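Local coordinates for protein AGR_L_2016p (Agrobacterium tumefaciens, PDB 2GVH) that probably hydrolyses the thioester bond of acyl-CoA, releasing coenzyme A and a free acid, as a hotdog-fold thioesterase with two such domains in one chain, at residues 31-36 against 186-191; 114-119 against 199-204. All coordinates share one frame; numbering follows the deposited sequence.

Interaction 1 (31-36 against 186-191); sequences LIDIVF and MTKAAF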
loop_
_atom_site.group_PDB
_atom_site.type_symbol
_atom_site.label_atom_id
_atom_site.label_comp_id
_atom_site.label_asym_id
_atom_site.label_seq_id
_atom_site.Cartn_x
_atom_site.Cartn_y
_atom_site.Cartn_z
ATOM N N LEU B 31 -5.637 -0.849 18.024
ATOM C CA LEU B 31 -5.249 -1.131 16.639
ATOM C C LEU B 31 -3.970 -1.961 16.686
ATOM O O LEU B 31 -3.025 -1.585 17.360
ATOM C CB LEU B 31 -4.933 0.172 15.919
ATOM C CG LEU B 31 -4.663 0.214 14.420
ATOM C CD1 LEU B 31 -5.150 1.551 13.880
ATOM C CD2 LEU B 31 -3.176 -0.007 14.051
ATOM N N ILE B 32 -3.921 -3.061 15.958
ATOM C CA ILE B 32 -2.872 -4.016 16.141
ATOM C C ILE B 32 -2.184 -4.297 14.827
ATOM O O ILE B 32 -2.845 -4.562 13.834
ATOM C CB ILE B 32 -3.386 -5.326 16.791
ATOM C CG1 ILE B 32 -3.666 -5.066 18.259
ATOM C CG2 ILE B 32 -2.313 -6.338 16.750
ATOM C CD1 ILE B 32 -4.359 -6.157 19.024
ATOM N N ASP B 33 -0.860 -4.209 14.822
ATOM C CA ASP B 33 -0.078 -4.561 13.656
ATOM C C ASP B 33 0.971 -5.615 13.980
ATOM O O ASP B 33 1.551 -5.614 15.039
ATOM C CB ASP B 33 0.597 -3.332 13.097
ATOM C CG ASP B 33 1.100 -3.543 11.659
ATOM O OD1 ASP B 33 0.714 -4.556 10.998
ATOM O OD2 ASP B 33 1.897 -2.694 11.183
ATOM N N ILE B 34 1.208 -6.526 13.065
ATOM C CA ILE B 34 2.235 -7.551 13.256
ATOM C C ILE B 34 3.506 -7.214 12.531
ATOM O O ILE B 34 3.451 -6.900 11.368
ATOM C CB ILE B 34 1.781 -8.871 12.714
ATOM C CG1 ILE B 34 0.525 -9.295 13.421
ATOM C CG2 ILE B 34 2.872 -9.939 12.909
ATOM C CD1 ILE B 34 -0.415 -9.895 12.468
ATOM N N VAL B 35 4.647 -7.298 13.208
ATOM C CA VAL B 35 5.954 -7.247 12.515
ATOM C C VAL B 35 6.542 -8.654 12.574
ATOM O O VAL B 35 6.857 -9.137 13.655
ATOM C CB VAL B 35 6.928 -6.265 13.215
ATOM C CG1 VAL B 35 8.287 -6.278 12.567
ATOM C CG2 VAL B 35 6.383 -4.882 13.220
ATOM N N PHE B 36 6.691 -9.304 11.435
ATOM C CA PHE B 36 7.244 -10.673 11.386
ATOM C C PHE B 36 8.756 -10.778 11.583
ATOM O O PHE B 36 9.486 -9.863 11.213
ATOM C CB PHE B 36 6.903 -11.337 10.045
ATOM C CG PHE B 36 5.486 -11.764 9.929
ATOM C CD1 PHE B 36 4.516 -10.890 9.462
ATOM C CD2 PHE B 36 5.106 -13.035 10.305
ATOM C CE1 PHE B 36 3.165 -11.284 9.375
ATOM C CE2 PHE B 36 3.765 -13.436 10.222
ATOM C CZ PHE B 36 2.799 -12.564 9.756
HETATM N N MSE B 186 -9.852 -10.533 9.254
HETATM C CA MSE B 186 -10.323 -11.466 10.237
HETATM C C MSE B 186 -9.229 -12.438 10.549
HETATM O O MSE B 186 -9.073 -12.854 11.683
HETATM C CB MSE B 186 -11.557 -12.200 9.750
HETATM C CG MSE B 186 -12.737 -11.318 9.601
HETATM SE SE MSE B 186 -14.133 -12.278 8.630
HETATM C CE MSE B 186 -14.994 -13.174 10.159
ATOM N N THR B 187 -8.480 -12.801 9.537
ATOM C CA THR B 187 -7.376 -13.696 9.679
ATOM C C THR B 187 -6.279 -13.073 10.517
ATOM O O THR B 187 -5.808 -13.686 11.460
ATOM C CB THR B 187 -6.820 -14.098 8.290
ATOM O OG1 THR B 187 -7.895 -14.589 7.501
ATOM C CG2 THR B 187 -5.817 -15.225 8.420
ATOM N N LYS B 188 -5.842 -11.874 10.166
ATOM C CA LYS B 188 -4.995 -11.076 11.076
ATOM C C LYS B 188 -5.465 -11.215 12.540
ATOM O O LYS B 188 -4.693 -11.624 13.390
ATOM C CB LYS B 188 -4.979 -9.620 10.663
ATOM C CG LYS B 188 -3.892 -8.827 11.325
ATOM C CD LYS B 188 -4.045 -7.384 11.007
ATOM C CE LYS B 188 -2.723 -6.760 10.628
ATOM N NZ LYS B 188 -3.022 -5.363 10.196
ATOM N N ALA B 189 -6.728 -10.923 12.826
ATOM C CA ALA B 189 -7.195 -11.077 14.218
ATOM C C ALA B 189 -7.049 -12.521 14.733
ATOM O O ALA B 189 -6.690 -12.748 15.872
ATOM C CB ALA B 189 -8.635 -10.553 14.397
ATOM N N ALA B 190 -7.262 -13.506 13.878
ATOM C CA ALA B 190 -7.087 -14.900 14.276
ATOM C C ALA B 190 -5.609 -15.207 14.568
ATOM O O ALA B 190 -5.273 -15.943 15.492
ATOM C CB ALA B 190 -7.573 -15.807 13.193
ATOM N N PHE B 191 -4.716 -14.639 13.773
ATOM C CA PHE B 191 -3.304 -14.801 14.038
ATOM C C PHE B 191 -2.933 -14.208 15.387
ATOM O O PHE B 191 -2.231 -14.818 16.154
ATOM C CB PHE B 191 -2.493 -14.137 12.938
ATOM C CG PHE B 191 -1.045 -14.136 13.220
ATOM C CD1 PHE B 191 -0.503 -13.232 14.136
ATOM C CD2 PHE B 191 -0.220 -15.071 12.639
ATOM C CE1 PHE B 191 0.840 -13.245 14.451
ATOM C CE2 PHE B 191 1.131 -15.077 12.938
ATOM C CZ PHE B 191 1.661 -14.169 13.846
#
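Ile34 lays its CD1 methyl against the ring of Phe191 and, with the same atom, against the aliphatic stem of Lys188. The methyl lies 3.7 Å from Phe191 CD1 and 3.8 Å from Lys188 CG, so it fills the groove between two side chains three residues, nearly one helical turn, apart. A branched isoleucine suits this place because its second branch is used as well: CG2 covers one face of the Phe36 ring, 3.8 Å above the plane and offset toward the rim. Phe36 in turn brings CE2 to 4.1 Å from CE2 of Phe191; the two rings are oblique, their planes at 59° and their centroids 5.7 Å apart. Phe191 reaches this cluster because its CG stands anti to the backbone N (chi1 174°), which swings the ring from the helix toward the strand.

Lys188 runs past Ile34 in the opposite direction, its chain bent at chi3, and brings NZ up to the strand, 3.7 Å from Ile32 O without a hydrogen bond and 3.9 Å from Asp33 OD1 in a long salt bridge. The carboxylate is also linked, through OD2, by a weak hydrogen bond to His42.

The strand, 29-35, is an outermost strand of the first hotdog sheet within the chain, and 179-198 is the long helix of the second hotdog domain, which also packs on Phe260 and Met262 of strand 252-264. The segment axes are 9.7 Å apart and inclined at 75°, so the helix traverses the strand and the contact joins the two domains of a tandem hotdog protein. With no hydrogen bond between the segments, cohesion probably rests mainly on the apolar cluster, while the long lysine–aspartate pair adds a charge attraction that is probably modest.

Interaction 2 (114-119 against 199-204); sequences ETIIGR and GKLVVL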
loop_
_atom_site.group_PDB
_atom_site.type_symbol
_atom_site.label_atom_id
_atom_site.label_comp_id
_atom_site.label_asym_id
_atom_site.label_seq_id
_atom_site.Cartn_x
_atom_site.Cartn_y
_atom_site.Cartn_z
ATOM N N GLU B 114 5.027 -6.672 21.925
ATOM C CA GLU B 114 5.298 -7.928 22.615
ATOM C C GLU B 114 5.899 -8.923 21.637
ATOM O O GLU B 114 5.391 -9.037 20.531
ATOM C CB GLU B 114 4.005 -8.484 23.192
ATOM C CG GLU B 114 3.562 -7.790 24.443
ATOM C CD GLU B 114 2.198 -8.245 24.961
ATOM O OE1 GLU B 114 1.829 -9.439 24.805
ATOM O OE2 GLU B 114 1.493 -7.386 25.545
ATOM N N THR B 115 6.952 -9.651 22.020
ATOM C CA THR B 115 7.532 -10.621 21.107
ATOM C C THR B 115 6.462 -11.617 20.727
ATOM O O THR B 115 5.586 -11.926 21.532
ATOM C CB THR B 115 8.732 -11.426 21.678
ATOM O OG1 THR B 115 8.366 -12.033 22.910
ATOM C CG2 THR B 115 9.927 -10.569 21.882
ATOM N N ILE B 116 6.540 -12.112 19.498
ATOM C CA ILE B 116 5.659 -13.148 19.033
ATOM C C ILE B 116 6.025 -14.411 19.776
ATOM O O ILE B 116 5.146 -15.096 20.276
ATOM C CB ILE B 116 5.781 -13.348 17.499
ATOM C CG1 ILE B 116 5.231 -12.126 16.776
ATOM C CG2 ILE B 116 5.065 -14.617 17.053
ATOM C CD1 ILE B 116 5.630 -12.017 15.371
ATOM N N ILE B 117 7.332 -14.716 19.826
ATOM C CA ILE B 117 7.827 -15.867 20.559
ATOM C C ILE B 117 8.103 -15.420 21.985
ATOM O O ILE B 117 8.988 -14.600 22.211
ATOM C CB ILE B 117 9.126 -16.480 19.928
ATOM C CG1 ILE B 117 8.881 -16.942 18.493
ATOM C CG2 ILE B 117 9.636 -17.646 20.780
ATOM C CD1 ILE B 117 10.111 -16.854 17.642
ATOM N N GLY B 118 7.340 -15.945 22.942
ATOM C CA GLY B 118 7.532 -15.623 24.347
ATOM C C GLY B 118 6.632 -14.548 24.940
ATOM O O GLY B 118 6.444 -14.509 26.146
ATOM N N ARG B 119 6.085 -13.654 24.114
ATOM C CA ARG B 119 5.197 -12.557 24.629
ATOM C C ARG B 119 5.861 -11.658 25.690
ATOM O O ARG B 119 5.293 -11.370 26.753
ATOM C CB ARG B 119 3.867 -13.119 25.173
ATOM C CG ARG B 119 2.647 -12.631 24.457
ATOM C CD ARG B 119 1.373 -12.894 25.277
ATOM N NE ARG B 119 0.527 -11.707 25.311
ATOM C CZ ARG B 119 -0.752 -11.700 25.664
ATOM N NH1 ARG B 119 -1.360 -12.833 26.036
ATOM N NH2 ARG B 119 -1.428 -10.547 25.652
ATOM N N GLY B 199 2.009 -18.382 22.645
ATOM C CA GLY B 199 3.318 -17.766 22.833
ATOM C C GLY B 199 4.289 -18.015 21.691
ATOM O O GLY B 199 5.465 -17.728 21.807
ATOM N N LYS B 200 3.787 -18.498 20.564
ATOM C CA LYS B 200 4.644 -18.878 19.451
ATOM C C LYS B 200 4.128 -18.259 18.169
ATOM O O LYS B 200 2.995 -17.765 18.118
ATOM C CB LYS B 200 4.682 -20.410 19.303
ATOM C CG LYS B 200 5.285 -21.175 20.464
ATOM C CD LYS B 200 5.114 -22.698 20.278
ATOM C CE LYS B 200 6.301 -23.478 20.837
ATOM N NZ LYS B 200 6.346 -23.428 22.314
ATOM N N LEU B 201 4.953 -18.319 17.125
ATOM C CA LEU B 201 4.499 -18.014 15.778
ATOM C C LEU B 201 3.418 -19.000 15.367
ATOM O O LEU B 201 3.527 -20.179 15.673
ATOM C CB LEU B 201 5.668 -18.114 14.828
ATOM C CG LEU B 201 5.510 -17.759 13.356
ATOM C CD1 LEU B 201 4.871 -16.380 13.176
ATOM C CD2 LEU B 201 6.905 -17.789 12.747
ATOM N N VAL B 202 2.372 -18.536 14.690
ATOM C CA VAL B 202 1.353 -19.455 14.191
ATOM C C VAL B 202 1.093 -19.267 12.700
ATOM O O VAL B 202 1.385 -18.213 12.141
ATOM C CB VAL B 202 0.025 -19.301 14.947
ATOM C CG1 VAL B 202 0.231 -19.504 16.429
ATOM C CG2 VAL B 202 -0.548 -17.946 14.700
ATOM N N VAL B 203 0.526 -20.293 12.062
ATOM C CA VAL B 203 0.190 -20.212 10.632
ATOM C C VAL B 203 -1.205 -20.726 10.397
ATOM O O VAL B 203 -1.654 -21.644 11.080
ATOM C CB VAL B 203 1.175 -20.984 9.744
ATOM C CG1 VAL B 203 2.553 -20.340 9.821
ATOM C CG2 VAL B 203 1.225 -22.454 10.162
ATOM N N LEU B 204 -1.897 -20.078 9.478
ATOM C CA LEU B 204 -3.214 -20.464 9.031
ATOM C C LEU B 204 -3.172 -21.818 8.302
ATOM O O LEU B 204 -2.406 -21.965 7.330
ATOM C CB LEU B 204 -3.719 -19.396 8.056
ATOM C CG LEU B 204 -5.041 -19.695 7.373
ATOM C CD1 LEU B 204 -6.176 -19.603 8.426
ATOM C CD2 LEU B 204 -5.276 -18.741 6.259
#
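Ile116, Ile117 and Gly118, in the loop of a beta hairpin between strands 104-115 and 121-133 of the first hotdog sheet, meet Gly199 to Leu201 of the second hotdog domain, just where helix 179-198 gives way to strand 202-211. Glu114 braces the loop by accepting a 2.7 Å bond at OE1 from NE of Arg119, in the guanidinium plane and part of a salt bridge. Thr115 suits a tight turn because its hydroxyl can serve the backbone: OG1 donates to Ile117 O at 2.7 Å, from above the carbonyl plane. Ile116 supplies the apolar touch, its CG2 resting 3.7 Å from Leu201 CA and near Leu201 CB, while its side chain also packs on Ser195. Ile117, more exposed, offers CA as a C-H donor to Gly199 O. Gly118 has a positive phi (98°) at which a CB would press on the preceding carbonyl, which explains glycine here. Across from it, Gly199 is the first residue beyond the helix, and its own positive phi likewise favours glycine. The two glycines are joined by one nearly straight backbone bond, Gly118 N to Gly199 O at 2.8 Å, its N-H···O angle 166°.

How the interactions relate
Both contacts join the first hotdog domain to the second, and both draw on consecutive elements of the latter, helix 179-198 and then strand 202-211. Interaction 1 is the more buried, lying about 9 Å from the chain centre, whereas interaction 2 is a surface contact about 18 Å from it. Their chemistry follows: side chains do the work in 31-36 against 186-191, but where 114-119 meets 199-204, backbone atoms of the two glycines supply the polar part and Ile116 against Leu201 the apolar part. With centres about 11 Å apart they form one continuous interface, for Phe191 CZ lies 4.0 Å from Leu201 CD1, and Ile116 CD1 lies 3.6 Å from Val35 O. Each also touches the second subunit.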